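Local coordinates for probable molybdopterin-guanine dinucleotide biosynthesis protein A (Aquifex aeolicus, PDB 2E8B) that probably transfers the GMP moiety of GTP to molybdenum-molybdopterin, forming the guanine dinucleotide form of the molybdenum cofactor, at residues Val128-Lys133 with Tyr169-Ile174; Val19-Lys24 with Ile59-Arg64; Glu147-Arg152 with Trp161-Asp166; Asp106-Lys111 with Leu183-Lys188; Val100-Gly105 with Gly139-Lys144. One frame throughout, in Å; residues are numbered along the deposited sequence.

Contact 1 of 5, residues Val128-Lys133 with Tyr169-Ile174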
# COMPACT_ATOMS: atom_id res chain seq x y z
N VAL A 128 10.29 -2.20 -3.30
CA VAL A 128 9.27 -2.92 -2.56
C VAL A 128 9.88 -3.94 -1.63
O VAL A 128 10.96 -4.48 -1.88
CB VAL A 128 8.29 -3.63 -3.51
CG1 VAL A 128 7.33 -2.62 -4.12
CG2 VAL A 128 9.06 -4.35 -4.59
N ALA A 129 9.17 -4.21 -0.54
CA ALA A 129 9.60 -5.17 0.46
C ALA A 129 9.65 -6.59 -0.08
O ALA A 129 8.79 -7.00 -0.85
CB ALA A 129 8.67 -5.10 1.67
N LYS A 130 10.67 -7.34 0.33
CA LYS A 130 10.83 -8.72 -0.11
C LYS A 130 11.19 -9.67 1.02
O LYS A 130 12.22 -9.51 1.68
CB LYS A 130 11.91 -8.79 -1.20
CG LYS A 130 12.24 -10.20 -1.69
CD LYS A 130 11.07 -10.83 -2.42
CE LYS A 130 11.41 -12.23 -2.91
NZ LYS A 130 12.52 -12.24 -3.90
N THR A 131 10.31 -10.63 1.27
CA THR A 131 10.54 -11.67 2.27
C THR A 131 10.59 -12.88 1.36
O THR A 131 11.31 -12.87 0.37
CB THR A 131 9.36 -11.81 3.25
OG1 THR A 131 8.16 -12.11 2.53
CG2 THR A 131 9.17 -10.53 4.04
N GLU A 132 9.82 -13.92 1.68
CA GLU A 132 9.78 -15.09 0.82
C GLU A 132 8.93 -14.67 -0.37
O GLU A 132 9.09 -15.18 -1.48
CB GLU A 132 9.10 -16.26 1.54
CG GLU A 132 9.92 -16.86 2.66
CD GLU A 132 11.19 -17.49 2.16
OE1 GLU A 132 11.10 -18.37 1.28
OE2 GLU A 132 12.29 -17.10 2.63
N LYS A 133 8.05 -13.71 -0.12
CA LYS A 133 7.15 -13.17 -1.13
C LYS A 133 7.51 -11.74 -1.50
O LYS A 133 8.09 -11.01 -0.70
CB LYS A 133 5.71 -13.19 -0.58
CG LYS A 133 4.73 -12.32 -1.35
CD LYS A 133 3.34 -12.36 -0.73
CE LYS A 133 2.39 -11.46 -1.49
NZ LYS A 133 0.98 -11.63 -1.03
N TYR A 169 12.35 -2.66 -10.91
CA TYR A 169 12.11 -2.45 -9.49
C TYR A 169 13.25 -2.96 -8.63
O TYR A 169 14.06 -3.79 -9.06
CB TYR A 169 10.80 -3.13 -9.07
CG TYR A 169 10.82 -4.64 -9.14
CD1 TYR A 169 10.58 -5.30 -10.34
CD2 TYR A 169 11.07 -5.42 -8.00
CE1 TYR A 169 10.57 -6.70 -10.41
CE2 TYR A 169 11.06 -6.81 -8.06
CZ TYR A 169 10.81 -7.44 -9.27
OH TYR A 169 10.77 -8.81 -9.33
N ASN A 170 13.31 -2.44 -7.41
CA ASN A 170 14.35 -2.82 -6.47
C ASN A 170 13.74 -3.56 -5.28
O ASN A 170 12.74 -3.11 -4.72
CB ASN A 170 15.08 -1.58 -5.97
CG ASN A 170 15.71 -0.79 -7.10
OD1 ASN A 170 16.70 -1.22 -7.68
ND2 ASN A 170 15.13 0.36 -7.42
N GLU A 171 14.34 -4.69 -4.91
CA GLU A 171 13.86 -5.45 -3.77
C GLU A 171 14.56 -4.98 -2.51
O GLU A 171 15.78 -4.76 -2.51
CB GLU A 171 14.17 -6.94 -3.90
CG GLU A 171 13.42 -7.72 -4.95
CD GLU A 171 13.69 -9.22 -4.81
OE1 GLU A 171 14.77 -9.59 -4.29
OE2 GLU A 171 12.83 -10.02 -5.22
N VAL A 172 13.80 -4.81 -1.44
CA VAL A 172 14.40 -4.43 -0.17
C VAL A 172 14.25 -5.69 0.67
O VAL A 172 13.14 -6.03 1.09
CB VAL A 172 13.64 -3.26 0.48
CG1 VAL A 172 14.26 -2.94 1.84
CG2 VAL A 172 13.70 -2.03 -0.41
N GLU A 173 15.35 -6.41 0.85
CA GLU A 173 15.32 -7.64 1.64
C GLU A 173 15.00 -7.28 3.08
O GLU A 173 15.78 -6.59 3.74
CB GLU A 173 16.68 -8.35 1.57
CG GLU A 173 16.71 -9.67 2.32
CD GLU A 173 18.09 -10.30 2.32
OE1 GLU A 173 18.62 -10.58 1.22
OE2 GLU A 173 18.66 -10.51 3.41
N ILE A 174 13.85 -7.73 3.56
CA ILE A 174 13.43 -7.41 4.91
C ILE A 174 14.23 -8.19 5.94
O ILE A 174 14.37 -9.41 5.84
CB ILE A 174 11.93 -7.70 5.11
CG1 ILE A 174 11.11 -6.80 4.18
CG2 ILE A 174 11.53 -7.48 6.56
CD1 ILE A 174 11.37 -5.31 4.36
O HOH W 1 13.51 -11.18 4.01
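Two parallel strands of the mixed sheet in this MobA-family fold meet here, Val128, Ala129 and Lys130 standing beside Glu171, Val172 and Glu173 in turn. Four backbone bonds lace them in the staggered pattern of parallel pairing. Val128 N gives its hydrogen to Asn170 O and Val128 O receives Val172 N at 2.9 Å; Lys130 repeats the scheme with Val172 O and Ile174 N. Lys130 and Glu171, two positions out of register and so on the same face, form a salt bridge, NZ to OE2 at 2.6 Å. The lysine leaves its backbone with CG anti to N (chi1 176°), then bends at chi2 and chi4; its methylenes run past the carboxylate, with CD 3.4 Å from Glu171 OE2, before the ammonium reaches the syn side of that oxygen, 30° out of the carboxylate plane. Glu171 is exposed and Lys130 partly so, and their long, flexible chains let the charges meet beyond the sheet. The other face takes small or branched apolar groups: Ala129 CB rests 3.8 Å from Ile174 CD1, and Ile174 packs on Leu182. Beyond the last backbone bond a water lies within bonding reach of both Lys130 O and Ile174 O. Since strand 126-130 also pairs with strands 134-135 and 140-142, strand 170-173 adds a short parallel strand to it, a pairing typical of alpha/beta sheets.

Contact 2 of 5, residues Val19-Lys24 with Ile59-Arg64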
# COMPACT_ATOMS: atom_id res chain seq x y z
N VAL A 19 -2.76 4.18 1.79
CA VAL A 19 -3.14 2.89 2.35
C VAL A 19 -4.25 2.36 1.47
O VAL A 19 -5.32 2.97 1.36
CB VAL A 19 -3.64 3.04 3.80
CG1 VAL A 19 -4.14 1.70 4.32
CG2 VAL A 19 -2.52 3.57 4.68
N LEU A 20 -4.00 1.22 0.83
CA LEU A 20 -4.97 0.61 -0.08
C LEU A 20 -6.02 -0.22 0.64
O LEU A 20 -5.70 -1.25 1.24
CB LEU A 20 -4.23 -0.25 -1.12
CG LEU A 20 -3.09 0.46 -1.86
CD1 LEU A 20 -2.50 -0.45 -2.92
CD2 LEU A 20 -3.62 1.74 -2.50
N ALA A 21 -7.27 0.22 0.58
CA ALA A 21 -8.38 -0.47 1.23
C ALA A 21 -9.17 -1.39 0.31
O ALA A 21 -9.96 -2.21 0.78
CB ALA A 21 -9.32 0.55 1.87
N GLY A 22 -8.97 -1.24 -1.00
CA GLY A 22 -9.67 -2.07 -1.97
C GLY A 22 -11.14 -1.79 -2.25
O GLY A 22 -11.66 -0.71 -1.98
N GLY A 23 -11.82 -2.77 -2.81
CA GLY A 23 -13.23 -2.59 -3.12
C GLY A 23 -14.08 -3.44 -2.20
O GLY A 23 -13.94 -3.39 -0.98
N LYS A 24 -14.98 -4.22 -2.79
CA LYS A 24 -15.85 -5.08 -2.02
C LYS A 24 -15.03 -6.26 -1.49
O LYS A 24 -14.03 -6.65 -2.08
CB LYS A 24 -17.00 -5.58 -2.89
CG LYS A 24 -17.92 -4.47 -3.39
CD LYS A 24 -19.05 -5.01 -4.26
CE LYS A 24 -18.52 -5.62 -5.55
NZ LYS A 24 -19.62 -6.15 -6.42
N ILE A 59 -6.40 7.15 2.43
CA ILE A 59 -6.96 5.82 2.28
C ILE A 59 -7.52 5.75 0.87
O ILE A 59 -8.28 6.62 0.46
CB ILE A 59 -8.11 5.58 3.27
CG1 ILE A 59 -7.62 5.74 4.71
CG2 ILE A 59 -8.72 4.21 3.03
CD1 ILE A 59 -6.63 4.68 5.16
N VAL A 60 -7.11 4.74 0.11
CA VAL A 60 -7.62 4.58 -1.24
C VAL A 60 -8.74 3.55 -1.15
O VAL A 60 -8.51 2.40 -0.78
CB VAL A 60 -6.54 4.07 -2.20
CG1 VAL A 60 -7.15 3.78 -3.56
CG2 VAL A 60 -5.42 5.10 -2.32
N ALA A 61 -9.96 3.96 -1.47
CA ALA A 61 -11.10 3.05 -1.41
C ALA A 61 -12.17 3.43 -2.43
O ALA A 61 -12.21 4.56 -2.92
CB ALA A 61 -11.70 3.07 -0.02
N LYS A 62 -13.05 2.48 -2.75
CA LYS A 62 -14.13 2.71 -3.71
C LYS A 62 -15.36 3.32 -3.05
O LYS A 62 -16.26 3.83 -3.72
CB LYS A 62 -14.53 1.40 -4.40
CG LYS A 62 -13.43 0.72 -5.21
CD LYS A 62 -13.98 -0.46 -5.99
CE LYS A 62 -12.89 -1.21 -6.73
NZ LYS A 62 -12.24 -0.37 -7.78
N ASP A 63 -15.41 3.25 -1.72
CA ASP A 63 -16.55 3.78 -0.97
C ASP A 63 -16.06 4.61 0.22
O ASP A 63 -15.48 4.09 1.16
CB ASP A 63 -17.41 2.62 -0.46
CG ASP A 63 -18.77 3.07 0.04
OD1 ASP A 63 -18.83 4.03 0.82
OD2 ASP A 63 -19.78 2.44 -0.34
N ARG A 64 -16.31 5.92 0.17
CA ARG A 64 -15.87 6.81 1.23
C ARG A 64 -16.55 6.57 2.58
O ARG A 64 -15.88 6.50 3.61
CB ARG A 64 -16.07 8.27 0.80
CG ARG A 64 -15.64 9.29 1.85
CD ARG A 64 -15.57 10.71 1.30
NE ARG A 64 -14.42 10.92 0.42
CZ ARG A 64 -14.49 11.08 -0.89
NH1 ARG A 64 -15.67 11.05 -1.50
NH2 ARG A 64 -13.39 11.27 -1.60
O HOH W 2 -14.35 0.39 -0.82
O HOH W 3 -7.17 0.30 -2.80
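Val60 O accepts twice: from Ala21 N at 2.9 Å, in the carbonyl plane, and from a water that also takes the hydrogen of Gly22 N. One register step back, Val60 N donates almost straight to Val19 O at 2.8 Å. Beta-branched residues suit these parallel strands, filling both faces. Ile59 turns CD1 alongside Val19, 3.7 Å from its CB, while CG2 approaches Ala21 CB at 3.9 Å; on the other face Leu20 CD2 lies against Val60 CB. Cutting Ile59 back to an alanine removes CG2 and CD1 and would probably leave a gap beside Val19 and Ala21, on the face that helix 32-51 covers. Past the pairing the chains diverge and Lys62 CD passes 3.7 Å from Gly23 CA, where a side chain on the glycine would collide with the lysine. Gly22 is favoured for a different reason, its positive phi of 76°. Lys62 NZ continues to a salt bridge with Asp77 and to the carbonyls of Phe79 and Glu81. Leu20, Ala21, Gly22 and Asp77 are predicted to bind GTP, and the strands belong to a beta-alpha-beta unit whose first strand runs into a glycine-rich nucleotide-binding loop, as in other GT-A-like nucleotidyltransferases.

Contact 3 of 5, residues Glu147-Arg152 with Trp161-Asp166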
# COMPACT_ATOMS: atom_id res chain seq x y z
N GLU A 147 2.23 7.02 -16.42
CA GLU A 147 1.99 6.78 -17.84
C GLU A 147 2.02 5.29 -18.20
O GLU A 147 1.16 4.80 -18.94
CB GLU A 147 3.03 7.52 -18.69
CG GLU A 147 2.97 7.19 -20.17
CD GLU A 147 3.95 8.00 -21.00
OE1 GLU A 147 5.17 7.92 -20.74
OE2 GLU A 147 3.49 8.72 -21.92
N LYS A 148 3.03 4.59 -17.69
CA LYS A 148 3.18 3.16 -17.95
C LYS A 148 2.08 2.32 -17.32
O LYS A 148 1.57 1.38 -17.93
CB LYS A 148 4.54 2.67 -17.45
CG LYS A 148 5.72 3.11 -18.32
CD LYS A 148 6.17 2.00 -19.27
CE LYS A 148 5.05 1.55 -20.20
NZ LYS A 148 5.52 0.48 -21.12
N ILE A 149 1.72 2.65 -16.08
CA ILE A 149 0.67 1.91 -15.39
C ILE A 149 -0.64 2.09 -16.14
O ILE A 149 -1.38 1.13 -16.37
CB ILE A 149 0.50 2.43 -13.94
CG1 ILE A 149 1.77 2.16 -13.14
CG2 ILE A 149 -0.70 1.75 -13.29
CD1 ILE A 149 1.70 2.62 -11.70
N GLU A 150 -0.91 3.32 -16.55
CA GLU A 150 -2.13 3.63 -17.27
C GLU A 150 -2.17 2.88 -18.59
O GLU A 150 -3.22 2.40 -19.02
CB GLU A 150 -2.20 5.13 -17.53
CG GLU A 150 -3.57 5.60 -17.94
CD GLU A 150 -3.60 7.08 -18.24
OE1 GLU A 150 -3.32 7.88 -17.32
OE2 GLU A 150 -3.90 7.43 -19.39
N GLU A 151 -1.01 2.77 -19.24
CA GLU A 151 -0.89 2.08 -20.51
C GLU A 151 -1.23 0.60 -20.38
O GLU A 151 -2.00 0.05 -21.17
CB GLU A 151 0.54 2.24 -21.04
CG GLU A 151 0.80 1.58 -22.38
CD GLU A 151 2.22 1.83 -22.85
OE1 GLU A 151 2.62 3.01 -22.92
OE2 GLU A 151 2.94 0.85 -23.14
N ARG A 152 -0.65 -0.06 -19.37
CA ARG A 152 -0.91 -1.48 -19.17
C ARG A 152 -2.36 -1.76 -18.76
O ARG A 152 -2.96 -2.71 -19.24
CB ARG A 152 0.06 -2.04 -18.12
CG ARG A 152 1.53 -1.91 -18.50
CD ARG A 152 2.42 -2.75 -17.59
NE ARG A 152 2.29 -4.18 -17.88
CZ ARG A 152 2.91 -4.80 -18.88
NH1 ARG A 152 3.73 -4.11 -19.67
NH2 ARG A 152 2.72 -6.09 -19.08
N TRP A 161 3.00 -7.68 -11.23
CA TRP A 161 4.27 -8.36 -11.47
C TRP A 161 4.78 -7.98 -12.85
O TRP A 161 5.97 -7.71 -13.03
CB TRP A 161 4.11 -9.89 -11.43
CG TRP A 161 4.03 -10.48 -10.06
CD1 TRP A 161 4.26 -9.86 -8.86
CD2 TRP A 161 3.69 -11.84 -9.74
NE1 TRP A 161 4.09 -10.74 -7.82
CE2 TRP A 161 3.74 -11.96 -8.34
CE3 TRP A 161 3.35 -12.96 -10.51
CZ2 TRP A 161 3.47 -13.17 -7.68
CZ3 TRP A 161 3.07 -14.16 -9.86
CH2 TRP A 161 3.13 -14.25 -8.46
N ALA A 162 3.88 -7.96 -13.83
CA ALA A 162 4.26 -7.61 -15.20
C ALA A 162 4.64 -6.13 -15.27
O ALA A 162 5.58 -5.76 -15.97
CB ALA A 162 3.09 -7.90 -16.15
N LEU A 163 3.90 -5.31 -14.54
CA LEU A 163 4.18 -3.88 -14.51
C LEU A 163 5.60 -3.65 -13.99
O LEU A 163 6.38 -2.91 -14.59
CB LEU A 163 3.19 -3.16 -13.59
CG LEU A 163 3.54 -1.70 -13.25
CD1 LEU A 163 3.37 -0.81 -14.49
CD2 LEU A 163 2.62 -1.21 -12.13
N LEU A 164 5.91 -4.29 -12.86
CA LEU A 164 7.22 -4.13 -12.25
C LEU A 164 8.36 -4.64 -13.11
O LEU A 164 9.44 -4.05 -13.14
CB LEU A 164 7.23 -4.79 -10.87
CG LEU A 164 6.37 -4.08 -9.82
CD1 LEU A 164 6.51 -4.81 -8.49
CD2 LEU A 164 6.80 -2.64 -9.66
N LYS A 165 8.15 -5.74 -13.83
CA LYS A 165 9.20 -6.25 -14.71
C LYS A 165 9.41 -5.25 -15.85
O LYS A 165 10.53 -5.03 -16.31
CB LYS A 165 8.81 -7.61 -15.29
CG LYS A 165 8.94 -8.74 -14.29
CD LYS A 165 8.77 -10.09 -14.97
CE LYS A 165 9.30 -11.20 -14.08
NZ LYS A 165 9.22 -12.52 -14.76
N ASP A 166 8.32 -4.62 -16.28
CA ASP A 166 8.38 -3.65 -17.36
C ASP A 166 9.17 -2.40 -16.96
O ASP A 166 10.16 -2.05 -17.60
CB ASP A 166 6.95 -3.25 -17.77
CG ASP A 166 6.91 -2.38 -19.00
OD1 ASP A 166 7.99 -2.04 -19.55
OD2 ASP A 166 5.79 -2.03 -19.44
O HOH W 4 8.73 0.31 -20.86
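Arg152 lays its side chain across helix 160-167, one guanidinium face over the backbone of Ala162, whose O stands 4.0 Å above the plane. Its aliphatic part does the closer packing, CD lying 3.7 Å from Leu163 CA, and the bend at chi3 (73°) then swings the guanidinium along the partner helix. At the guanidinium edge NH1 meets Asp166 OD2 at 2.9 Å; the bond is bent and weak, and the two flat groups stand 78° apart. NH2 turns instead to a salt bridge with Asp157. Asp166 OD2 is shared: Lys148 NZ approaches it on the syn side, crossing the aspartate at about a right angle, at 3.0 Å. A water joins Lys148 NZ to Asp166 OD1, and Glu151 OE2 adds a weaker bridge to the lysine. Two cations round one carboxylate would probably stabilise its negative charge at this partly exposed edge, where long basic chains can span the gap between helices whose local axes come no nearer than 10.6 Å. Deeper in, branched apolar residues take over, with Ile149 CG1 3.6 Å from Leu163 CD2. The two segments' N-to-C directions lie 136° apart, well short of antiparallel. Ile149 and Leu163 both press on Leu88 of helix 84-94, and Ile149 also on Leu92, while Leu164 faces Thr136 and Tyr169, so the pair packs between that helix and the chain entering strand 170-173.

Contact 4 of 5, residues Asp106-Lys111 with Leu183-Lys188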
# COMPACT_ATOMS: atom_id res chain seq x y z
N ASP A 106 -4.23 -4.58 4.63
CA ASP A 106 -4.51 -5.88 5.22
C ASP A 106 -3.32 -6.55 5.91
O ASP A 106 -3.23 -7.78 5.96
CB ASP A 106 -5.08 -6.82 4.15
CG ASP A 106 -4.07 -7.13 3.06
OD1 ASP A 106 -2.97 -6.55 3.10
OD2 ASP A 106 -4.39 -7.94 2.17
N LEU A 107 -2.41 -5.75 6.45
CA LEU A 107 -1.22 -6.26 7.12
C LEU A 107 -1.34 -6.03 8.63
O LEU A 107 -0.92 -5.01 9.16
CB LEU A 107 0.02 -5.55 6.56
CG LEU A 107 0.16 -5.81 5.05
CD1 LEU A 107 1.19 -4.86 4.45
CD2 LEU A 107 0.57 -7.26 4.82
N PRO A 108 -1.91 -7.02 9.34
CA PRO A 108 -2.15 -7.00 10.78
C PRO A 108 -0.95 -6.83 11.71
O PRO A 108 -1.11 -6.43 12.86
CB PRO A 108 -2.88 -8.31 11.02
CG PRO A 108 -2.25 -9.23 10.03
CD PRO A 108 -2.18 -8.36 8.79
N LEU A 109 0.25 -7.14 11.22
CA LEU A 109 1.44 -7.04 12.05
C LEU A 109 2.44 -5.96 11.63
O LEU A 109 3.55 -5.90 12.16
CB LEU A 109 2.14 -8.40 12.09
CG LEU A 109 1.29 -9.49 12.76
CD1 LEU A 109 1.94 -10.84 12.57
CD2 LEU A 109 1.12 -9.17 14.23
N MET A 110 2.05 -5.10 10.70
CA MET A 110 2.94 -4.04 10.24
C MET A 110 3.43 -3.16 11.38
O MET A 110 2.70 -2.85 12.32
CB MET A 110 2.24 -3.17 9.18
CG MET A 110 3.11 -2.06 8.57
SD MET A 110 4.68 -2.59 7.79
CE MET A 110 4.08 -3.79 6.59
N LYS A 111 4.71 -2.79 11.30
CA LYS A 111 5.34 -1.94 12.30
C LYS A 111 6.05 -0.82 11.57
O LYS A 111 6.50 -0.99 10.44
CB LYS A 111 6.36 -2.72 13.13
CG LYS A 111 5.76 -3.53 14.26
CD LYS A 111 6.81 -3.87 15.30
CE LYS A 111 6.17 -4.44 16.56
NZ LYS A 111 7.16 -4.64 17.66
N LEU A 183 3.10 -10.47 7.27
CA LEU A 183 2.14 -11.57 7.17
C LEU A 183 0.71 -11.04 7.02
O LEU A 183 0.42 -9.90 7.36
CB LEU A 183 2.23 -12.47 8.40
CG LEU A 183 3.55 -13.22 8.61
CD1 LEU A 183 3.53 -13.93 9.96
CD2 LEU A 183 3.74 -14.23 7.49
N ASN A 184 -0.18 -11.88 6.50
CA ASN A 184 -1.58 -11.50 6.35
C ASN A 184 -2.37 -12.27 7.39
O ASN A 184 -1.81 -13.11 8.10
CB ASN A 184 -2.10 -11.86 4.95
CG ASN A 184 -1.23 -11.31 3.84
OD1 ASN A 184 -0.15 -11.83 3.57
ND2 ASN A 184 -1.70 -10.24 3.20
N MET A 185 -3.66 -11.98 7.51
CA MET A 185 -4.51 -12.68 8.46
C MET A 185 -5.21 -13.90 7.85
O MET A 185 -5.84 -13.79 6.79
CB MET A 185 -5.66 -11.78 8.91
CG MET A 185 -5.33 -10.83 10.07
SD MET A 185 -5.39 -11.63 11.70
CE MET A 185 -3.66 -11.87 12.04
N ASN A 186 -5.08 -15.05 8.50
CA ASN A 186 -5.63 -16.30 7.96
C ASN A 186 -5.80 -17.36 9.05
O ASN A 186 -6.15 -17.05 10.19
CB ASN A 186 -4.71 -16.82 6.86
CG ASN A 186 -3.33 -17.19 7.38
OD1 ASN A 186 -2.68 -16.40 8.07
ND2 ASN A 186 -2.88 -18.39 7.04
N THR A 187 -5.54 -18.62 8.68
CA THR A 187 -5.65 -19.76 9.59
C THR A 187 -6.61 -20.68 10.34
O THR A 187 -6.19 -21.53 11.13
CB THR A 187 -4.59 -19.70 10.72
OG1 THR A 187 -4.86 -18.60 11.59
CG2 THR A 187 -3.20 -19.53 10.12
N LYS A 188 -7.90 -20.50 10.08
CA LYS A 188 -8.93 -21.31 10.72
C LYS A 188 -8.81 -21.91 12.13
O LYS A 188 -9.84 -21.99 12.82
CB LYS A 188 -9.73 -22.27 9.83
CG LYS A 188 -9.85 -21.83 8.38
CD LYS A 188 -8.67 -22.31 7.54
CE LYS A 188 -8.67 -23.83 7.43
NZ LYS A 188 -7.53 -24.35 6.62
O HOH W 5 -4.73 -9.88 4.98
O HOH W 6 -1.87 -8.21 1.12
O HOH W 7 1.19 -7.83 8.67
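Met185 sets CG anti to its own carbonyl carbon (chi1 -85°), against the ring of Pro108, and bends at chi2 (-80°) and chi3 return CE there. The two side chains slide past each other in opposite directions, and the pair Pro108 CG to Met185 CG is tight at 3.5 Å. Pro108 is the second residue of a type I beta turn from Leu107 to Met110, where the phi fixed by a proline ring fits well. The turn follows Asp106, predicted to bind GTP and magnesium, in the loop after strand 99-104 of the nucleotidyltransferase fold. The ring also offers its CD to Leu183 O at 3.3 Å. A serine in place of Pro108 would probably open a gap under the thioether chain, leave Met185 freer to turn and loosen the turn's backbone. Nearby, Leu107 CD2 lies 3.7 Å from Leu183 O, and Leu109 adds a looser apolar touch on Leu183. The polar link is through water: the Asp106 carboxylate and Asn184 amide planes stand 85° apart, and one water donates to Asp106 OD2 at 2.7 Å while weakly taking a hydrogen from Asn184 ND2. Asp106 OD1 is held by Ser104 OG. A second donates to Asp106 O, with only a weak bond from Met185 N. A third water accepts from Leu109 N at 2.8 Å and donates to Leu183 O at 2.6 Å.

Contact 5 of 5, residues Val100-Gly105 with Gly139-Lys144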
# COMPACT_ATOMS: atom_id res chain seq x y z
N VAL A 100 5.97 8.35 -3.53
CA VAL A 100 5.03 8.17 -2.43
C VAL A 100 5.06 6.73 -1.93
O VAL A 100 5.42 5.81 -2.66
CB VAL A 100 3.58 8.52 -2.86
CG1 VAL A 100 3.52 9.97 -3.35
CG2 VAL A 100 3.10 7.56 -3.94
N PHE A 101 4.71 6.55 -0.66
CA PHE A 101 4.69 5.21 -0.09
C PHE A 101 3.33 4.58 -0.35
O PHE A 101 2.31 5.27 -0.39
CB PHE A 101 4.97 5.24 1.41
CG PHE A 101 5.57 3.97 1.92
CD1 PHE A 101 4.76 2.90 2.30
CD2 PHE A 101 6.95 3.80 1.96
CE1 PHE A 101 5.31 1.69 2.70
CE2 PHE A 101 7.52 2.59 2.36
CZ PHE A 101 6.69 1.53 2.73
N VAL A 102 3.34 3.26 -0.54
CA VAL A 102 2.12 2.50 -0.78
C VAL A 102 2.12 1.39 0.25
O VAL A 102 3.12 0.68 0.42
CB VAL A 102 2.10 1.90 -2.20
CG1 VAL A 102 0.89 0.99 -2.37
CG2 VAL A 102 2.05 3.02 -3.23
N LEU A 103 1.00 1.24 0.94
CA LEU A 103 0.89 0.26 2.01
C LEU A 103 -0.47 -0.42 1.97
O LEU A 103 -1.50 0.24 2.07
CB LEU A 103 1.10 0.99 3.34
CG LEU A 103 1.30 0.25 4.67
CD1 LEU A 103 2.51 -0.67 4.58
CD2 LEU A 103 1.51 1.29 5.77
N SER A 104 -0.47 -1.74 1.81
CA SER A 104 -1.72 -2.50 1.78
C SER A 104 -2.41 -2.39 3.14
O SER A 104 -1.74 -2.43 4.18
CB SER A 104 -1.44 -3.96 1.44
OG SER A 104 -2.65 -4.69 1.33
N GLY A 105 -3.73 -2.27 3.14
CA GLY A 105 -4.45 -2.16 4.40
C GLY A 105 -4.78 -3.46 5.10
O GLY A 105 -5.53 -3.46 6.08
N GLY A 139 5.87 -0.48 -0.34
CA GLY A 139 7.05 0.14 -0.91
C GLY A 139 6.85 1.56 -1.37
O GLY A 139 5.80 2.17 -1.13
N VAL A 140 7.86 2.09 -2.03
CA VAL A 140 7.82 3.45 -2.54
C VAL A 140 7.72 3.37 -4.05
O VAL A 140 8.50 2.67 -4.70
CB VAL A 140 9.09 4.24 -2.16
CG1 VAL A 140 9.02 5.66 -2.72
CG2 VAL A 140 9.22 4.28 -0.64
N TYR A 141 6.74 4.09 -4.59
CA TYR A 141 6.49 4.14 -6.03
C TYR A 141 6.65 5.56 -6.54
O TYR A 141 6.28 6.52 -5.86
CB TYR A 141 5.07 3.68 -6.36
CG TYR A 141 4.88 2.19 -6.38
CD1 TYR A 141 4.79 1.45 -5.19
CD2 TYR A 141 4.80 1.50 -7.59
CE1 TYR A 141 4.63 0.06 -5.21
CE2 TYR A 141 4.65 0.11 -7.62
CZ TYR A 141 4.56 -0.59 -6.44
OH TYR A 141 4.43 -1.96 -6.50
N SER A 142 7.18 5.68 -7.76
CA SER A 142 7.39 6.98 -8.40
C SER A 142 6.19 7.39 -9.24
O SER A 142 5.62 6.57 -9.97
CB SER A 142 8.63 6.93 -9.29
OG SER A 142 8.74 8.12 -10.06
N LYS A 143 5.81 8.65 -9.15
CA LYS A 143 4.68 9.16 -9.91
C LYS A 143 4.98 9.06 -11.41
O LYS A 143 4.06 9.01 -12.23
CB LYS A 143 4.39 10.61 -9.53
CG LYS A 143 3.09 11.15 -10.07
CD LYS A 143 2.89 12.60 -9.69
CE LYS A 143 1.61 13.16 -10.29
NZ LYS A 143 0.40 12.49 -9.72
N LYS A 144 6.26 9.04 -11.75
CA LYS A 144 6.68 8.96 -13.15
C LYS A 144 6.23 7.67 -13.81
O LYS A 144 6.31 7.53 -15.03
CB LYS A 144 8.21 9.09 -13.24
CG LYS A 144 8.72 10.47 -12.85
CD LYS A 144 10.24 10.58 -12.99
CE LYS A 144 10.72 11.98 -12.60
NZ LYS A 144 12.19 12.14 -12.77
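Phe101 spreads one ring face over the backbone of Gly139, whose O lies 3.5 Å above the ring plane. Gly139 CA makes a CH-pi contact with the same face, 4.3 Å from the centroid; the glycine's backbone here is fully extended (phi 175°), a value that other residues seldom adopt. Val140 CG2 reaches Phe101 CD2 at 3.5 Å, the two side chains crossing at about a right angle. On the other face of the sheet, with Val100, Val102 CG2 meets Tyr141 CD1 at 3.7 Å. Two pairs of reciprocal backbone bonds, Val100 with Tyr141 and Val102 with Gly139, hold the strands; Val102 N to Gly139 O is the shortest at 2.8 Å. This is antiparallel pairing inside a mixed alpha/beta sheet, since strand 99-104 runs parallel to strand 16-22 on its other side. Further out, Val115, Val118 and Leu119 of helix 112-120 cover Phe101, and Phe54 meets its ring. Leu88 and Leu92 of helix 84-94 back Tyr141, whose OH is fixed by a hydrogen bond to Thr136 O.

Overall arrangement
Contact 5 is the buried core, its centre about 6 Å from that of the chain, and is almost wholly apolar and backbone-bonded. Contacts 1 and 2 belong to the same sheet, their centres about 24 Å apart on opposite sides of the chain's centre. Strands 16-22 and 99-104 join contact 2 to contact 5, and Val128 packs on Tyr141 where contact 1 meets it. Towards solvent the chemistry changes: contact 1 adds a salt bridge, contact 2 waters and a lysine passing beside a glycine where its strands diverge. Contact 3 joins helices through a charged network over a small apolar base, while contact 4, between loops, relies on waters and a proline-methionine touch.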